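Side-chain contacts in cytolethal distending toxin subunit A (Haemophilus ducreyi, PDB 1SR4), which probably forms, together with subunit C, the heterodimer that delivers the genotoxic subunit B of the toxin into host cells: residues 69-74 against 126-131; 80-85 against 119-124; 142-145 against 151-154; 163-168 against 172-177; 183-186 against 191-194. One frame throughout, in Å; residues are numbered along the deposited sequence.

Contact 1: 69-74 against 126-131; sequences ALLTVW and NGLIHD
Val-73 rests a methyl on the imidazole of His-130, and Leu-71 meets Leu-128 beside it; these two pairs join strand 69-73 to strand 127-131, and with them two two-stranded antiparallel pairs of the beta-trefoil. Val-73 CG2 stands 3.9 Å from the centroid of the His-130 ring and 13° off its normal, a CH-pi contact made over the middle of one face. The other branch reaches the far nitrogen, with Val-73 CG1 3.8 Å from His-130 NE2. Behind this lies the first torsion of His-130: at 66° it lodges CG between the backbone N and the carbonyl carbon. In the leucine pair a single methyl does the work for one partner. Leu-128 CD1 meets both branches of Leu-71, CD1 at 4.0 Å and CD2 at 4.1 Å, as the two side chains cross at about a right angle.

A second shell fixes the histidine. His-130 ND1 is hydrogen-bonded to Thr-119 OG1, while NE2 makes a weak bond to Ala-75 O, so the ring is held at both nitrogens. Leu-82 of the neighbouring strand 82-86 packs on both Leu-128 and His-130.

No hydrogen bond crosses between the two segments, and the contact relies on apolar packing in a buried setting. The imidazole offers a face to the valine while its nitrogens find partners elsewhere, and the carbonyl at NE2 suggests a proton there.

Contact 2: 80-85 against 119-124; sequences NWLWAY and TCVEAY
In the beta-trefoil, strand 120-124 meets segment 80-85 through Trp-81 with Tyr-124 on the outside and Leu-82 with Val-121 within. The segment 80-85 belongs to a region that probably mediates binding to target cells, and both aromatic residues of the contact are exposed.

The indole of Trp-81 comes in by the outer corner of its six-membered ring. Trp-81 CZ3 lies 3.3 Å from Tyr-124 O, which sits at the edge of the indole and in its plane. The neighbouring atom of that corner touches the phenol: Trp-81 CH2 is 3.6 Å from Tyr-124 CD2, reaching the tyrosine at its edge. The rings themselves meet obliquely, with planes at 45° and centroids 5.7 Å apart. Trp-81 gets there by turning CG away from its own carbonyl carbon, chi1 -61°, which carries the ring across to strand 120-124. Tyr-124 also has a cation-pi partner in Arg-79.

Farther in, one methyl of Leu-82 faces the fork of Val-121, with Leu-82 CD2 at 3.8 Å from Val-121 CG2 and 4.1 Å from Val-121 CG1. The chi1 of Leu-82, -101°, is away from the staggered values, which suggests that its fit into the surrounding core is somewhat strained.

Strand 82-86 pairs with 69-73, whose Leu-71 and Val-73 touch Leu-82, while 120-124 pairs with 127-131. Leu-128 of that last strand shares a backbone hydrogen bond with Leu-82, and Phe-112 of strand 110-114 packs on Val-121.

Contact 3: 142-145 against 151-154; sequences FELL and AVVI
A shared torsion sends the side chains of Leu-144 and Ile-154 the same way: chi1 values of -83° and -55° turn Leu-144 CG and Ile-154 CG1 away from the carbonyl carbon. The two residues form the non-hydrogen-bonded pair on one face of the sheet and lie alongside one another, with Leu-144 CG 4.2 Å from Ile-154 CG1. The same torsion sets the branch methyl of Ile-154 anti to its backbone N, where CG2 meets Phe-142 CD1 at 3.8 Å. Farther along the same partner strand, Leu-144 CD2 touches Val-152 CG2 at 4.1 Å.

The backbones are tied at the hydrogen-bonded pair Leu-145 and Val-153. Leu-145 N reaches Val-153 O at 2.8 Å, and Val-153 N returns the bond to Leu-145 O at 2.9 Å. Val-153 O takes a second, weaker CA-H contact from Leu-144 CA at 3.3 Å.

These are strands of an antiparallel hairpin, 142-146 with 152-156. The side bearing Leu-145 and Val-153 packs on Ile-155 of the CdtC subunit, and Leu-144 also meets Leu-241 of the CdtB subunit. Within the chain, Leu-195 of strand 189-196 lies on Leu-144 and Val-152, while backbone hydrogen bonds lead from Val-152 to Trp-193 and from Ile-154 to Val-163 of strand 162-165.

Contact 4: 163-168 against 172-177; sequences VTYNPV and FYSTVT
Asn-166 and Thr-164 carry most of the polar traffic to segment 172-177. At the regular end of this hairpin Thr-164 and Thr-177 form a hydrogen-bonded pair: Thr-164 N gives to Thr-177 O at 2.7 Å, and Thr-177 N returns the bond to Thr-164 O at 2.8 Å.

Where the strands part, side chains take over. With chi1 at 52°, Asn-166 tucks CG between its own N and carbonyl carbon, and the end of the side chain draws nearer to segment 172-177; its OD1 accepts Thr-175 N at 2.7 Å in the carbonyl plane. Its ND2 serves two acceptors, Val-168 O at 2.9 Å and a water at 3.1 Å. That water donates to Tyr-173 O at 2.7 Å and is also bonded to Thr-175 OG1. Ser-174 OG gives its proton to Asn-166 O at 2.6 Å from well above the carbonyl plane, and it has a further partner in Asn-67 ND2.

Two hydroxyls find their partners beyond the hairpin pairing. Thr-164 OG1 bonds Ser-179 OG and Cys-162 O, while Tyr-165 OH bonds Thr-192 O and Gln-66 N. On the side facing Leu-128, Val-163 CG1 meets Val-176 CG1 at 3.6 Å.

With both ends of its amide engaged, Asn-166 is fixed in rotation, and it stands in for backbone pairing where the hairpin opens into its connecting loop.

Contact 5: 183-186 against 191-194; sequences GATE and QTWY
Gln-191 holds segment 183-186 by both its side chain and its backbone. Gln-191 OE1 accepts Gly-183 N at 2.7 Å, the bond bent to 145° and the donor tilted from the carbonyl plane of the amide. Gln-191 N in turn gives to Ala-184 O at 3.0 Å. The side chain spans the gap because CG lies anti to the carbonyl carbon (chi1 -62°) and the chain beyond it is extended. OE1 has a second, weak donor in Asp-182 N, while NE2 turns to Val-180 O and Thr-164 OG1; every polar atom of this buried amide is therefore used.

Gln-191, Thr-192 and Trp-193 spell the QxW motif of ricin-type beta-trefoil lectins, in which the glutamine ties down nearby chain and the tryptophan enters the core. Here Trp-193 packs on Leu-63 and meets the ring of Tyr-165.

Farther along, Thr-185 and Thr-192 touch through their outer groups, with Thr-185 CG2 3.8 Å from Thr-192 OG1 and 3.9 Å from Thr-192 CG2. The hydroxyl of Thr-192 has its hydrogen bond with Asp-190 OD1. Subunit CdtC closes over this pair, its Pro-152 packing on Thr-185 and its Ser-153 on Thr-192.

Overall arrangement
All five contacts lie in one beta-trefoil. Contacts 1 and 2 nearly coincide, their centres about 2 Å apart, with contact 2 nested along the chain inside contact 1; both link the 69-73/82-86 pair to the 120-124/127-131 pair. Contacts 3, 4 and 5 follow in series, each within a hairpin. Contact 4 lies about 10 Å from contact 1 and about 10 Å from contact 5, centre to centre, as does contact 5 from contact 3. Backbone hydrogen bonds connect contact 3 to both 4 and 5. Contact 3 meets CdtB and CdtC, contact 5 meets CdtC, and contact 2 reaches the probable cell-binding region, consistent with one domain serving subunit assembly and cell binding.

Contact 1: 69-74 against 126-131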
# COMPACT_ATOMS: atom_id res chain seq x y z
N ALA A 69 -18.94 -2.87 -9.55
CA ALA A 69 -19.46 -1.58 -9.97
C ALA A 69 -18.57 -0.47 -9.43
O ALA A 69 -18.16 -0.52 -8.27
CB ALA A 69 -20.92 -1.40 -9.50
N LEU A 70 -18.30 0.52 -10.26
CA LEU A 70 -17.41 1.63 -9.91
C LEU A 70 -18.19 2.93 -9.62
O LEU A 70 -19.09 3.30 -10.38
CB LEU A 70 -16.45 1.87 -11.08
CG LEU A 70 -15.81 0.62 -11.70
CD1 LEU A 70 -15.16 0.97 -13.06
CD2 LEU A 70 -14.79 0.05 -10.74
N LEU A 71 -17.88 3.60 -8.51
CA LEU A 71 -18.56 4.85 -8.19
C LEU A 71 -18.27 5.79 -9.36
O LEU A 71 -17.12 6.01 -9.72
CB LEU A 71 -18.00 5.47 -6.91
CG LEU A 71 -18.76 6.76 -6.54
CD1 LEU A 71 -20.22 6.42 -6.10
CD2 LEU A 71 -18.02 7.47 -5.41
N THR A 72 -19.32 6.37 -9.94
CA THR A 72 -19.11 7.24 -11.09
C THR A 72 -20.14 8.34 -11.28
O THR A 72 -21.28 8.26 -10.81
CB THR A 72 -19.10 6.39 -12.37
OG1 THR A 72 -18.84 7.22 -13.50
CG2 THR A 72 -20.44 5.69 -12.55
N VAL A 73 -19.69 9.38 -11.97
CA VAL A 73 -20.56 10.48 -12.36
C VAL A 73 -21.40 9.84 -13.46
O VAL A 73 -20.94 8.91 -14.14
CB VAL A 73 -19.73 11.62 -13.00
CG1 VAL A 73 -20.65 12.53 -13.87
CG2 VAL A 73 -19.02 12.42 -11.91
N TRP A 74 -22.65 10.26 -13.62
CA TRP A 74 -23.45 9.73 -14.73
C TRP A 74 -23.85 11.00 -15.51
O TRP A 74 -23.29 11.27 -16.57
CB TRP A 74 -24.69 8.96 -14.25
CG TRP A 74 -25.47 8.43 -15.40
CD1 TRP A 74 -25.05 7.55 -16.35
CD2 TRP A 74 -26.80 8.82 -15.77
NE1 TRP A 74 -26.03 7.37 -17.30
CE2 TRP A 74 -27.11 8.14 -16.97
CE3 TRP A 74 -27.75 9.69 -15.22
CZ2 TRP A 74 -28.34 8.30 -17.63
CZ3 TRP A 74 -28.97 9.85 -15.87
CH2 TRP A 74 -29.26 9.15 -17.06
N ASN A 126 -29.70 11.74 0.78
CA ASN A 126 -29.44 10.32 1.04
C ASN A 126 -28.50 9.67 0.03
O ASN A 126 -28.61 8.48 -0.21
CB ASN A 126 -30.74 9.52 1.06
CG ASN A 126 -31.68 9.94 2.16
OD1 ASN A 126 -31.25 10.38 3.23
ND2 ASN A 126 -32.98 9.81 1.92
N GLY A 127 -27.60 10.45 -0.56
CA GLY A 127 -26.68 9.88 -1.54
C GLY A 127 -25.44 10.72 -1.75
O GLY A 127 -25.02 11.46 -0.87
N LEU A 128 -24.85 10.62 -2.93
CA LEU A 128 -23.66 11.38 -3.25
C LEU A 128 -23.88 12.12 -4.56
O LEU A 128 -24.59 11.64 -5.42
CB LEU A 128 -22.45 10.44 -3.43
CG LEU A 128 -21.98 9.57 -2.26
CD1 LEU A 128 -20.87 8.63 -2.77
CD2 LEU A 128 -21.47 10.45 -1.10
N ILE A 129 -23.27 13.30 -4.70
CA ILE A 129 -23.36 14.06 -5.94
C ILE A 129 -21.92 14.49 -6.19
O ILE A 129 -21.03 14.08 -5.44
CB ILE A 129 -24.22 15.34 -5.78
CG1 ILE A 129 -23.59 16.28 -4.76
CG2 ILE A 129 -25.66 14.95 -5.41
CD1 ILE A 129 -24.32 17.63 -4.60
N HIS A 130 -21.69 15.26 -7.24
CA HIS A 130 -20.36 15.80 -7.49
C HIS A 130 -20.60 17.30 -7.66
O HIS A 130 -21.62 17.71 -8.22
CB HIS A 130 -19.70 15.17 -8.74
CG HIS A 130 -20.37 15.50 -10.04
ND1 HIS A 130 -19.82 16.36 -10.97
CD2 HIS A 130 -21.52 15.04 -10.58
CE1 HIS A 130 -20.61 16.41 -12.03
NE2 HIS A 130 -21.65 15.62 -11.82
N ASP A 131 -19.69 18.13 -7.14
CA ASP A 131 -19.83 19.58 -7.24
C ASP A 131 -18.47 20.23 -7.13
O ASP A 131 -17.45 19.56 -6.86
CB ASP A 131 -20.75 20.12 -6.13
CG ASP A 131 -21.36 21.50 -6.47
OD1 ASP A 131 -21.15 22.01 -7.59
OD2 ASP A 131 -22.07 22.05 -5.62

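Contact 2: 80-85 against 119-124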
# COMPACT_ATOMS: atom_id res chain seq x y z
N ASN A 80 -25.45 16.53 -9.82
CA ASN A 80 -26.25 15.36 -10.17
C ASN A 80 -25.75 14.19 -9.33
O ASN A 80 -24.60 14.19 -8.86
CB ASN A 80 -26.10 15.04 -11.65
CG ASN A 80 -27.07 15.81 -12.50
OD1 ASN A 80 -28.27 15.54 -12.47
ND2 ASN A 80 -26.57 16.78 -13.25
N TRP A 81 -26.62 13.21 -9.13
CA TRP A 81 -26.30 12.04 -8.34
C TRP A 81 -25.22 11.16 -8.97
O TRP A 81 -25.12 11.05 -10.19
CB TRP A 81 -27.53 11.14 -8.13
CG TRP A 81 -28.70 11.72 -7.41
CD1 TRP A 81 -29.94 11.97 -7.94
CD2 TRP A 81 -28.77 12.06 -6.02
NE1 TRP A 81 -30.79 12.43 -6.95
CE2 TRP A 81 -30.10 12.49 -5.77
CE3 TRP A 81 -27.86 12.04 -4.96
CZ2 TRP A 81 -30.53 12.90 -4.49
CZ3 TRP A 81 -28.28 12.44 -3.69
CH2 TRP A 81 -29.61 12.86 -3.47
N LEU A 82 -24.46 10.52 -8.10
CA LEU A 82 -23.43 9.58 -8.50
C LEU A 82 -24.11 8.22 -8.43
O LEU A 82 -25.06 8.04 -7.67
CB LEU A 82 -22.27 9.60 -7.49
CG LEU A 82 -20.99 10.37 -7.83
CD1 LEU A 82 -21.28 11.66 -8.57
CD2 LEU A 82 -20.21 10.59 -6.55
N TRP A 83 -23.61 7.28 -9.22
CA TRP A 83 -24.12 5.92 -9.28
C TRP A 83 -22.90 5.00 -9.31
O TRP A 83 -21.77 5.47 -9.21
CB TRP A 83 -24.92 5.72 -10.58
CG TRP A 83 -26.13 6.60 -10.65
CD1 TRP A 83 -26.18 7.90 -11.05
CD2 TRP A 83 -27.45 6.26 -10.21
NE1 TRP A 83 -27.46 8.40 -10.88
CE2 TRP A 83 -28.26 7.41 -10.36
CE3 TRP A 83 -28.03 5.08 -9.70
CZ2 TRP A 83 -29.62 7.42 -10.02
CZ3 TRP A 83 -29.39 5.10 -9.35
CH2 TRP A 83 -30.16 6.26 -9.51
N ALA A 84 -23.12 3.70 -9.45
CA ALA A 84 -22.02 2.77 -9.57
C ALA A 84 -22.31 1.79 -10.72
O ALA A 84 -23.29 1.04 -10.68
CB ALA A 84 -21.81 2.02 -8.28
N TYR A 85 -21.47 1.85 -11.75
CA TYR A 85 -21.57 1.00 -12.94
C TYR A 85 -20.27 0.24 -13.11
O TYR A 85 -19.19 0.80 -12.89
CB TYR A 85 -21.70 1.84 -14.22
CG TYR A 85 -23.04 2.45 -14.54
CD1 TYR A 85 -23.81 1.97 -15.60
CD2 TYR A 85 -23.50 3.58 -13.84
CE1 TYR A 85 -25.00 2.60 -15.97
CE2 TYR A 85 -24.68 4.21 -14.20
CZ TYR A 85 -25.42 3.72 -15.27
OH TYR A 85 -26.57 4.37 -15.63
N THR A 119 -14.54 17.91 -10.57
CA THR A 119 -15.47 18.16 -9.46
C THR A 119 -15.19 17.17 -8.32
O THR A 119 -14.43 16.20 -8.49
CB THR A 119 -16.95 18.05 -9.91
OG1 THR A 119 -17.16 16.83 -10.63
CG2 THR A 119 -17.33 19.22 -10.83
N CYS A 120 -15.79 17.41 -7.16
CA CYS A 120 -15.58 16.57 -5.99
C CYS A 120 -16.80 15.79 -5.54
O CYS A 120 -17.94 16.28 -5.67
CB CYS A 120 -15.09 17.43 -4.82
SG CYS A 120 -13.32 17.80 -4.91
N VAL A 121 -16.56 14.60 -5.00
CA VAL A 121 -17.63 13.75 -4.48
C VAL A 121 -18.15 14.52 -3.28
O VAL A 121 -17.35 15.04 -2.49
CB VAL A 121 -17.12 12.36 -4.01
CG1 VAL A 121 -18.19 11.68 -3.17
CG2 VAL A 121 -16.75 11.47 -5.24
N GLU A 122 -19.47 14.58 -3.12
CA GLU A 122 -20.06 15.32 -2.00
C GLU A 122 -21.30 14.62 -1.43
O GLU A 122 -22.20 14.22 -2.18
CB GLU A 122 -20.46 16.73 -2.47
CG GLU A 122 -20.90 17.64 -1.33
CD GLU A 122 -21.18 19.06 -1.78
OE1 GLU A 122 -20.41 19.61 -2.61
OE2 GLU A 122 -22.17 19.65 -1.27
N ALA A 123 -21.35 14.47 -0.11
CA ALA A 123 -22.51 13.84 0.53
C ALA A 123 -23.64 14.86 0.45
O ALA A 123 -23.46 16.03 0.81
CB ALA A 123 -22.20 13.52 1.99
N TYR A 124 -24.80 14.40 -0.01
CA TYR A 124 -25.98 15.27 -0.15
C TYR A 124 -27.25 14.44 -0.00
O TYR A 124 -27.42 13.42 -0.69
CB TYR A 124 -25.97 15.97 -1.51
CG TYR A 124 -27.27 16.70 -1.76
CD1 TYR A 124 -27.53 17.93 -1.16
CD2 TYR A 124 -28.28 16.11 -2.52
CE1 TYR A 124 -28.76 18.54 -1.28
CE2 TYR A 124 -29.52 16.71 -2.66
CZ TYR A 124 -29.76 17.93 -2.03
OH TYR A 124 -30.99 18.52 -2.14

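Contact 3: 142-145 against 151-154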
# COMPACT_ATOMS: atom_id res chain seq x y z
N PHE A 142 -14.35 12.57 3.58
CA PHE A 142 -14.75 11.23 3.96
C PHE A 142 -13.69 10.51 4.79
O PHE A 142 -12.49 10.70 4.60
CB PHE A 142 -15.05 10.39 2.70
CG PHE A 142 -16.19 10.92 1.87
CD1 PHE A 142 -17.49 10.45 2.07
CD2 PHE A 142 -15.98 11.92 0.93
CE1 PHE A 142 -18.56 10.97 1.35
CE2 PHE A 142 -17.04 12.45 0.21
CZ PHE A 142 -18.34 11.97 0.42
N GLU A 143 -14.15 9.69 5.73
CA GLU A 143 -13.26 8.90 6.55
C GLU A 143 -13.39 7.47 6.02
O GLU A 143 -14.50 6.95 5.92
CB GLU A 143 -13.67 8.93 8.03
CG GLU A 143 -12.83 7.96 8.88
CD GLU A 143 -13.01 8.12 10.40
OE1 GLU A 143 -14.17 8.10 10.88
OE2 GLU A 143 -11.98 8.23 11.10
N LEU A 144 -12.29 6.85 5.64
CA LEU A 144 -12.37 5.47 5.16
C LEU A 144 -11.95 4.59 6.32
O LEU A 144 -10.86 4.75 6.87
CB LEU A 144 -11.48 5.24 3.94
CG LEU A 144 -12.09 5.66 2.60
CD1 LEU A 144 -12.47 7.14 2.63
CD2 LEU A 144 -11.10 5.38 1.47
N LEU A 145 -12.83 3.67 6.69
CA LEU A 145 -12.61 2.76 7.80
C LEU A 145 -12.19 1.39 7.26
O LEU A 145 -12.95 0.72 6.57
CB LEU A 145 -13.91 2.63 8.60
CG LEU A 145 -14.76 3.89 8.84
CD1 LEU A 145 -16.12 3.50 9.40
CD2 LEU A 145 -14.05 4.83 9.80
N ALA A 151 -10.61 -4.33 2.75
CA ALA A 151 -11.52 -3.48 2.01
C ALA A 151 -11.78 -2.27 2.93
O ALA A 151 -11.26 -2.22 4.05
CB ALA A 151 -12.84 -4.23 1.75
N VAL A 152 -12.56 -1.30 2.48
CA VAL A 152 -12.86 -0.14 3.32
C VAL A 152 -14.35 0.22 3.29
O VAL A 152 -15.07 -0.14 2.36
CB VAL A 152 -12.08 1.14 2.88
CG1 VAL A 152 -10.58 0.94 3.01
CG2 VAL A 152 -12.46 1.53 1.43
N VAL A 153 -14.79 0.91 4.33
CA VAL A 153 -16.15 1.42 4.38
C VAL A 153 -15.94 2.93 4.27
O VAL A 153 -15.01 3.48 4.88
CB VAL A 153 -16.85 1.00 5.69
CG1 VAL A 153 -18.08 1.87 5.97
CG2 VAL A 153 -17.32 -0.44 5.53
N ILE A 154 -16.76 3.60 3.46
CA ILE A 154 -16.62 5.04 3.25
C ILE A 154 -17.65 5.82 4.05
O ILE A 154 -18.86 5.73 3.79
CB ILE A 154 -16.77 5.37 1.77
CG1 ILE A 154 -15.78 4.53 0.95
CG2 ILE A 154 -16.55 6.85 1.56
CD1 ILE A 154 -15.95 4.66 -0.57

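Contact 4: 163-168 against 172-177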
# COMPACT_ATOMS: atom_id res chain seq x y z
N VAL A 163 -21.46 5.11 2.77
CA VAL A 163 -21.85 4.92 1.38
C VAL A 163 -22.30 3.47 1.21
O VAL A 163 -21.52 2.53 1.39
CB VAL A 163 -20.67 5.25 0.45
CG1 VAL A 163 -21.08 5.10 -1.01
CG2 VAL A 163 -20.20 6.68 0.75
N THR A 164 -23.56 3.31 0.84
CA THR A 164 -24.22 2.01 0.70
C THR A 164 -24.68 1.75 -0.73
O THR A 164 -25.04 2.69 -1.44
CB THR A 164 -25.45 2.00 1.64
OG1 THR A 164 -25.04 2.42 2.94
CG2 THR A 164 -26.10 0.61 1.71
N TYR A 165 -24.71 0.48 -1.14
CA TYR A 165 -25.16 0.15 -2.49
C TYR A 165 -25.70 -1.27 -2.52
O TYR A 165 -25.45 -2.06 -1.61
CB TYR A 165 -23.99 0.26 -3.49
CG TYR A 165 -22.88 -0.72 -3.21
CD1 TYR A 165 -22.82 -1.96 -3.87
CD2 TYR A 165 -21.90 -0.42 -2.26
CE1 TYR A 165 -21.80 -2.87 -3.58
CE2 TYR A 165 -20.89 -1.32 -1.96
CZ TYR A 165 -20.83 -2.55 -2.61
OH TYR A 165 -19.84 -3.44 -2.27
N ASN A 166 -26.45 -1.59 -3.57
CA ASN A 166 -27.00 -2.93 -3.72
C ASN A 166 -26.12 -3.72 -4.70
O ASN A 166 -26.07 -3.40 -5.87
CB ASN A 166 -28.43 -2.87 -4.27
CG ASN A 166 -28.53 -2.02 -5.54
OD1 ASN A 166 -28.11 -0.85 -5.57
ND2 ASN A 166 -29.10 -2.60 -6.60
N PRO A 167 -25.42 -4.74 -4.21
CA PRO A 167 -24.56 -5.57 -5.06
C PRO A 167 -25.40 -6.16 -6.19
O PRO A 167 -25.02 -6.09 -7.36
CB PRO A 167 -24.07 -6.65 -4.10
CG PRO A 167 -23.94 -5.91 -2.80
CD PRO A 167 -25.22 -5.06 -2.78
N VAL A 168 -26.55 -6.75 -5.83
CA VAL A 168 -27.43 -7.35 -6.83
C VAL A 168 -28.33 -6.30 -7.47
O VAL A 168 -28.94 -5.47 -6.79
CB VAL A 168 -28.31 -8.47 -6.19
CG1 VAL A 168 -29.35 -8.96 -7.19
CG2 VAL A 168 -27.43 -9.63 -5.76
N PHE A 172 -28.12 -2.09 -15.01
CA PHE A 172 -26.68 -1.87 -15.21
C PHE A 172 -25.92 -1.34 -14.01
O PHE A 172 -24.69 -1.46 -13.94
CB PHE A 172 -26.44 -0.82 -16.31
CG PHE A 172 -27.21 -1.05 -17.56
CD1 PHE A 172 -26.93 -2.11 -18.40
CD2 PHE A 172 -28.24 -0.17 -17.91
CE1 PHE A 172 -27.65 -2.30 -19.57
CE2 PHE A 172 -28.95 -0.34 -19.08
CZ PHE A 172 -28.66 -1.42 -19.91
N TYR A 173 -26.64 -0.74 -13.08
CA TYR A 173 -26.01 -0.09 -11.95
C TYR A 173 -26.53 -0.43 -10.58
O TYR A 173 -27.65 -0.95 -10.41
CB TYR A 173 -26.19 1.41 -12.13
CG TYR A 173 -27.66 1.75 -12.31
CD1 TYR A 173 -28.51 1.89 -11.20
CD2 TYR A 173 -28.21 1.90 -13.58
CE1 TYR A 173 -29.88 2.17 -11.37
CE2 TYR A 173 -29.57 2.17 -13.76
CZ TYR A 173 -30.40 2.31 -12.66
OH TYR A 173 -31.73 2.61 -12.85
N SER A 174 -25.71 -0.05 -9.60
CA SER A 174 -26.06 -0.19 -8.20
C SER A 174 -26.46 1.23 -7.82
O SER A 174 -25.88 2.21 -8.32
CB SER A 174 -24.85 -0.63 -7.37
OG SER A 174 -24.63 -2.02 -7.52
N THR A 175 -27.46 1.35 -6.97
CA THR A 175 -27.94 2.65 -6.50
C THR A 175 -27.09 2.97 -5.28
O THR A 175 -26.92 2.12 -4.40
CB THR A 175 -29.42 2.56 -6.11
OG1 THR A 175 -30.16 2.07 -7.24
CG2 THR A 175 -29.98 3.93 -5.69
N VAL A 176 -26.55 4.18 -5.23
CA VAL A 176 -25.67 4.59 -4.14
C VAL A 176 -26.37 5.51 -3.14
O VAL A 176 -26.87 6.57 -3.51
CB VAL A 176 -24.42 5.29 -4.72
CG1 VAL A 176 -23.46 5.66 -3.60
CG2 VAL A 176 -23.74 4.36 -5.74
N THR A 177 -26.38 5.12 -1.88
CA THR A 177 -27.05 5.91 -0.86
C THR A 177 -26.16 6.06 0.35
O THR A 177 -25.04 5.54 0.38
CB THR A 177 -28.36 5.22 -0.40
OG1 THR A 177 -28.04 3.91 0.10
CG2 THR A 177 -29.34 5.05 -1.57
O HOH W 1 -29.65 -0.36 -8.66

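Contact 5: 183-186 against 191-194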
# COMPACT_ATOMS: atom_id res chain seq x y z
N GLY A 183 -21.67 -1.83 8.37
CA GLY A 183 -20.75 -2.72 7.68
C GLY A 183 -21.44 -3.94 7.09
O GLY A 183 -20.83 -5.00 6.92
N ALA A 184 -22.71 -3.80 6.75
CA ALA A 184 -23.45 -4.91 6.18
C ALA A 184 -22.84 -5.32 4.83
O ALA A 184 -22.27 -4.49 4.13
CB ALA A 184 -24.90 -4.52 5.99
N THR A 185 -22.94 -6.60 4.50
CA THR A 185 -22.46 -7.13 3.23
C THR A 185 -23.52 -8.11 2.71
O THR A 185 -23.27 -9.29 2.58
CB THR A 185 -21.09 -7.87 3.36
OG1 THR A 185 -21.20 -8.90 4.34
CG2 THR A 185 -19.98 -6.88 3.76
N GLU A 186 -24.71 -7.58 2.42
CA GLU A 186 -25.82 -8.39 1.92
C GLU A 186 -26.06 -8.11 0.44
O GLU A 186 -25.65 -7.08 -0.09
CB GLU A 186 -27.11 -8.06 2.69
CG GLU A 186 -27.07 -8.30 4.19
CD GLU A 186 -26.72 -9.74 4.54
OE1 GLU A 186 -27.34 -10.66 3.98
OE2 GLU A 186 -25.83 -9.95 5.39
N GLN A 191 -21.72 -2.27 2.21
CA GLN A 191 -21.03 -1.01 2.44
C GLN A 191 -19.52 -1.16 2.25
O GLN A 191 -18.76 -0.27 2.62
CB GLN A 191 -21.31 -0.48 3.85
CG GLN A 191 -22.78 -0.17 4.13
CD GLN A 191 -23.00 0.44 5.51
OE1 GLN A 191 -22.35 0.04 6.48
NE2 GLN A 191 -23.94 1.38 5.60
N THR A 192 -19.08 -2.28 1.67
CA THR A 192 -17.64 -2.44 1.47
C THR A 192 -17.23 -2.09 0.05
O THR A 192 -17.89 -2.47 -0.93
CB THR A 192 -17.14 -3.87 1.83
OG1 THR A 192 -17.95 -4.85 1.20
CG2 THR A 192 -17.20 -4.11 3.32
N TRP A 193 -16.13 -1.35 -0.04
CA TRP A 193 -15.56 -0.88 -1.30
C TRP A 193 -14.09 -1.24 -1.38
O TRP A 193 -13.44 -1.40 -0.35
CB TRP A 193 -15.66 0.64 -1.36
CG TRP A 193 -17.06 1.16 -1.44
CD1 TRP A 193 -17.92 1.43 -0.39
CD2 TRP A 193 -17.78 1.46 -2.63
NE1 TRP A 193 -19.13 1.89 -0.88
CE2 TRP A 193 -19.06 1.91 -2.26
CE3 TRP A 193 -17.45 1.39 -4.00
CZ2 TRP A 193 -20.03 2.29 -3.20
CZ3 TRP A 193 -18.41 1.77 -4.94
CH2 TRP A 193 -19.69 2.21 -4.53
N TYR A 194 -13.57 -1.38 -2.60
CA TYR A 194 -12.14 -1.66 -2.76
C TYR A 194 -11.47 -0.44 -3.39
O TYR A 194 -12.06 0.23 -4.26
CB TYR A 194 -11.87 -2.86 -3.68
CG TYR A 194 -12.79 -4.05 -3.48
CD1 TYR A 194 -12.98 -4.63 -2.22
CD2 TYR A 194 -13.45 -4.62 -4.58
CE1 TYR A 194 -13.82 -5.78 -2.07
CE2 TYR A 194 -14.29 -5.75 -4.43
CZ TYR A 194 -14.46 -6.32 -3.18
OH TYR A 194 -15.27 -7.43 -3.06